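Long-range contact in acetaldehyde dehydrogenase (Acetylating) (Geobacillus thermoglucosidasius, PDB 5J78), which probably catalyses the NAD-dependent, reversible conversion of acetaldehyde and coenzyme A to acetyl-CoA, as an acetylating member of the aldehyde dehydrogenase family: residues N434-G442 with T451-H459. Sequence-based numbering, arbitrary orientation.
Sequences NVKPSLTLG and TSDNVTVTH
N454 packs against 434-442 and touches five of its residues. Its ND2 donates to K436 O at 2.8 Å, 20° off the carbonyl plane. CG2 of V435 packs against the same ND2, and S438 CB lies 3.6 Å from N454 CB. The L441 side chain lies beside N454's, pointing the same way, with CG near OD1. N454 CG stands anti to its carbonyl carbon (chi1 -76°), which carries the amide in among these groups. R417 binds OD1 and G428 O takes a second bond from ND2, so both ends of the buried amide are held. A leucine here would probably leave K436 O and R417 without this partner.

The backbones join at a single bridge, L441 with N454. V455 N donates to T440 O nearly straight (167°), and G442 N donates to D453 O at 3.0 Å. Beside the bridge, CG2 of T440 meets CG2 of V455 at 3.7 Å. S438 OG lies 2.7 Å from V455 O and accepts from T440 N in an ST turn. A water links P437 O to T456 OG1.

Further out, H459 NE2 bonds D453 OD2 in the ring plane, while ND1 accepts from T456 N. D453 OD1 pairs with R465 of the second subunit. Both segments belong to the long loop between helix 424-428 and strand 461-468. Helix 143-156 packs on S438 and T440, and helix 89-107 on P437 and T456.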
loop_
_atom_site.group_PDB
_atom_site.type_symbol
_atom_site.label_atom_id
_atom_site.label_comp_id
_atom_site.label_asym_id
_atom_site.label_seq_id
_atom_site.Cartn_x
_atom_site.Cartn_y
_atom_site.Cartn_z
ATOM N N ASN A 434 -25.653 -17.894 31.404
ATOM C CA ASN A 434 -25.210 -19.041 30.611
ATOM C C ASN A 434 -24.965 -18.711 29.129
ATOM O O ASN A 434 -25.699 -19.165 28.250
ATOM C CB ASN A 434 -26.224 -20.173 30.732
ATOM C CG ASN A 434 -26.221 -20.802 32.100
ATOM O OD1 ASN A 434 -25.162 -21.049 32.672
ATOM N ND2 ASN A 434 -27.406 -21.048 32.647
ATOM N N VAL A 435 -23.964 -17.873 28.873
ATOM C CA VAL A 435 -23.276 -17.859 27.581
ATOM C C VAL A 435 -21.916 -18.516 27.794
ATOM O O VAL A 435 -21.500 -18.693 28.921
ATOM C CB VAL A 435 -23.136 -16.425 27.023
ATOM C CG1 VAL A 435 -24.507 -15.854 26.762
ATOM C CG2 VAL A 435 -22.380 -15.505 27.990
ATOM N N LYS A 436 -21.220 -18.892 26.726
ATOM C CA LYS A 436 -19.957 -19.614 26.870
ATOM C C LYS A 436 -18.899 -18.763 27.579
ATOM O O LYS A 436 -18.659 -17.639 27.164
ATOM C CB LYS A 436 -19.439 -20.034 25.498
ATOM C CG LYS A 436 -20.290 -21.081 24.828
ATOM C CD LYS A 436 -20.175 -22.430 25.560
ATOM C CE LYS A 436 -20.996 -23.517 24.884
ATOM N NZ LYS A 436 -21.038 -24.748 25.715
ATOM N N PRO A 437 -18.264 -19.289 28.650
ATOM C CA PRO A 437 -17.170 -18.514 29.257
ATOM C C PRO A 437 -16.082 -18.110 28.251
ATOM O O PRO A 437 -15.511 -18.963 27.548
ATOM C CB PRO A 437 -16.594 -19.464 30.318
ATOM C CG PRO A 437 -17.776 -20.342 30.701
ATOM C CD PRO A 437 -18.561 -20.522 29.401
ATOM N N SER A 438 -15.797 -16.813 28.177
ATOM C CA SER A 438 -14.866 -16.315 27.172
ATOM C C SER A 438 -14.384 -14.917 27.533
ATOM O O SER A 438 -15.107 -14.149 28.181
ATOM C CB SER A 438 -15.547 -16.302 25.786
ATOM O OG SER A 438 -14.713 -15.767 24.762
ATOM N N LEU A 439 -13.177 -14.586 27.080
ATOM C CA LEU A 439 -12.687 -13.208 27.127
ATOM C C LEU A 439 -12.493 -12.622 25.723
ATOM O O LEU A 439 -11.794 -11.626 25.544
ATOM C CB LEU A 439 -11.375 -13.160 27.944
ATOM C CG LEU A 439 -11.617 -13.523 29.415
ATOM C CD1 LEU A 439 -10.339 -13.668 30.236
ATOM C CD2 LEU A 439 -12.523 -12.503 30.058
ATOM N N THR A 440 -13.123 -13.244 24.729
ATOM C CA THR A 440 -13.112 -12.739 23.363
ATOM C C THR A 440 -14.545 -12.739 22.906
ATOM O O THR A 440 -15.090 -13.769 22.490
ATOM C CB THR A 440 -12.241 -13.582 22.443
ATOM O OG1 THR A 440 -10.879 -13.442 22.855
ATOM C CG2 THR A 440 -12.397 -13.155 20.955
ATOM N N LEU A 441 -15.155 -11.573 23.012
ATOM C CA LEU A 441 -16.587 -11.427 22.809
ATOM C C LEU A 441 -16.821 -10.839 21.425
ATOM O O LEU A 441 -16.542 -9.675 21.185
ATOM C CB LEU A 441 -17.190 -10.546 23.904
ATOM C CG LEU A 441 -17.632 -11.254 25.193
ATOM C CD1 LEU A 441 -16.558 -12.169 25.689
ATOM C CD2 LEU A 441 -18.045 -10.263 26.307
ATOM N N GLY A 442 -17.285 -11.665 20.498
ATOM C CA GLY A 442 -17.491 -11.197 19.138
ATOM C C GLY A 442 -18.726 -10.314 19.058
ATOM O O GLY A 442 -19.725 -10.583 19.722
ATOM N N THR A 451 -18.383 -13.181 13.909
ATOM C CA THR A 451 -19.351 -13.822 14.802
ATOM C C THR A 451 -19.748 -12.936 15.986
ATOM O O THR A 451 -19.016 -12.019 16.370
ATOM C CB THR A 451 -18.824 -15.155 15.364
ATOM O OG1 THR A 451 -19.887 -15.824 16.057
ATOM C CG2 THR A 451 -17.668 -14.934 16.317
ATOM N N SER A 452 -20.914 -13.233 16.543
ATOM C CA SER A 452 -21.431 -12.566 17.745
ATOM C C SER A 452 -21.296 -13.468 18.954
ATOM O O SER A 452 -21.715 -13.103 20.048
ATOM C CB SER A 452 -22.903 -12.183 17.578
ATOM O OG SER A 452 -23.669 -13.346 17.306
ATOM N N ASP A 453 -20.744 -14.661 18.741
ATOM C CA ASP A 453 -20.516 -15.613 19.818
ATOM C C ASP A 453 -19.444 -15.157 20.786
ATOM O O ASP A 453 -18.534 -14.417 20.416
ATOM C CB ASP A 453 -20.063 -16.962 19.265
ATOM C CG ASP A 453 -21.094 -17.623 18.386
ATOM O OD1 ASP A 453 -22.267 -17.166 18.344
ATOM O OD2 ASP A 453 -20.711 -18.631 17.749
ATOM N N ASN A 454 -19.545 -15.655 22.012
ATOM C CA ASN A 454 -18.399 -15.758 22.892
ATOM C C ASN A 454 -17.519 -16.839 22.268
ATOM O O ASN A 454 -17.935 -17.994 22.129
ATOM C CB ASN A 454 -18.810 -16.123 24.331
ATOM C CG ASN A 454 -19.413 -14.950 25.095
ATOM O OD1 ASN A 454 -19.988 -14.044 24.502
ATOM N ND2 ASN A 454 -19.265 -14.960 26.426
ATOM N N VAL A 455 -16.314 -16.451 21.864
ATOM C CA VAL A 455 -15.393 -17.358 21.208
ATOM C C VAL A 455 -14.907 -18.410 22.185
ATOM O O VAL A 455 -14.575 -18.094 23.326
ATOM C CB VAL A 455 -14.189 -16.594 20.612
ATOM C CG1 VAL A 455 -13.133 -17.563 20.059
ATOM C CG2 VAL A 455 -14.674 -15.633 19.533
ATOM N N THR A 456 -14.847 -19.652 21.714
ATOM C CA THR A 456 -14.543 -20.785 22.571
ATOM C C THR A 456 -13.919 -21.893 21.699
ATOM O O THR A 456 -13.524 -21.639 20.543
ATOM C CB THR A 456 -15.822 -21.255 23.355
ATOM O OG1 THR A 456 -15.503 -22.359 24.203
ATOM C CG2 THR A 456 -16.955 -21.654 22.419
ATOM N N VAL A 457 -13.761 -23.096 22.248
ATOM C CA VAL A 457 -12.994 -24.155 21.556
ATOM C C VAL A 457 -13.565 -24.577 20.163
ATOM O O VAL A 457 -12.812 -24.956 19.261
ATOM C CB VAL A 457 -12.884 -25.405 22.459
ATOM C CG1 VAL A 457 -14.251 -26.044 22.692
ATOM C CG2 VAL A 457 -11.902 -26.411 21.895
ATOM N N THR A 458 -14.875 -24.478 19.985
ATOM C CA THR A 458 -15.502 -24.889 18.747
ATOM C C THR A 458 -15.178 -23.918 17.607
ATOM O O THR A 458 -15.386 -24.241 16.442
ATOM C CB THR A 458 -17.011 -25.023 18.915
ATOM O OG1 THR A 458 -17.569 -23.789 19.399
ATOM C CG2 THR A 458 -17.309 -26.131 19.918
ATOM N N HIS A 459 -14.647 -22.742 17.932
ATOM C CA HIS A 459 -14.220 -21.802 16.894
ATOM C C HIS A 459 -12.810 -22.112 16.380
ATOM O O HIS A 459 -12.376 -21.541 15.369
ATOM C CB HIS A 459 -14.306 -20.358 17.413
ATOM C CG HIS A 459 -15.703 -19.934 17.745
ATOM N ND1 HIS A 459 -16.198 -19.941 19.032
ATOM C CD2 HIS A 459 -16.731 -19.554 16.947
ATOM C CE1 HIS A 459 -17.461 -19.557 19.018
ATOM N NE2 HIS A 459 -17.809 -19.308 17.766
HETATM O O HOH W 1 -15.816 -21.389 26.736
#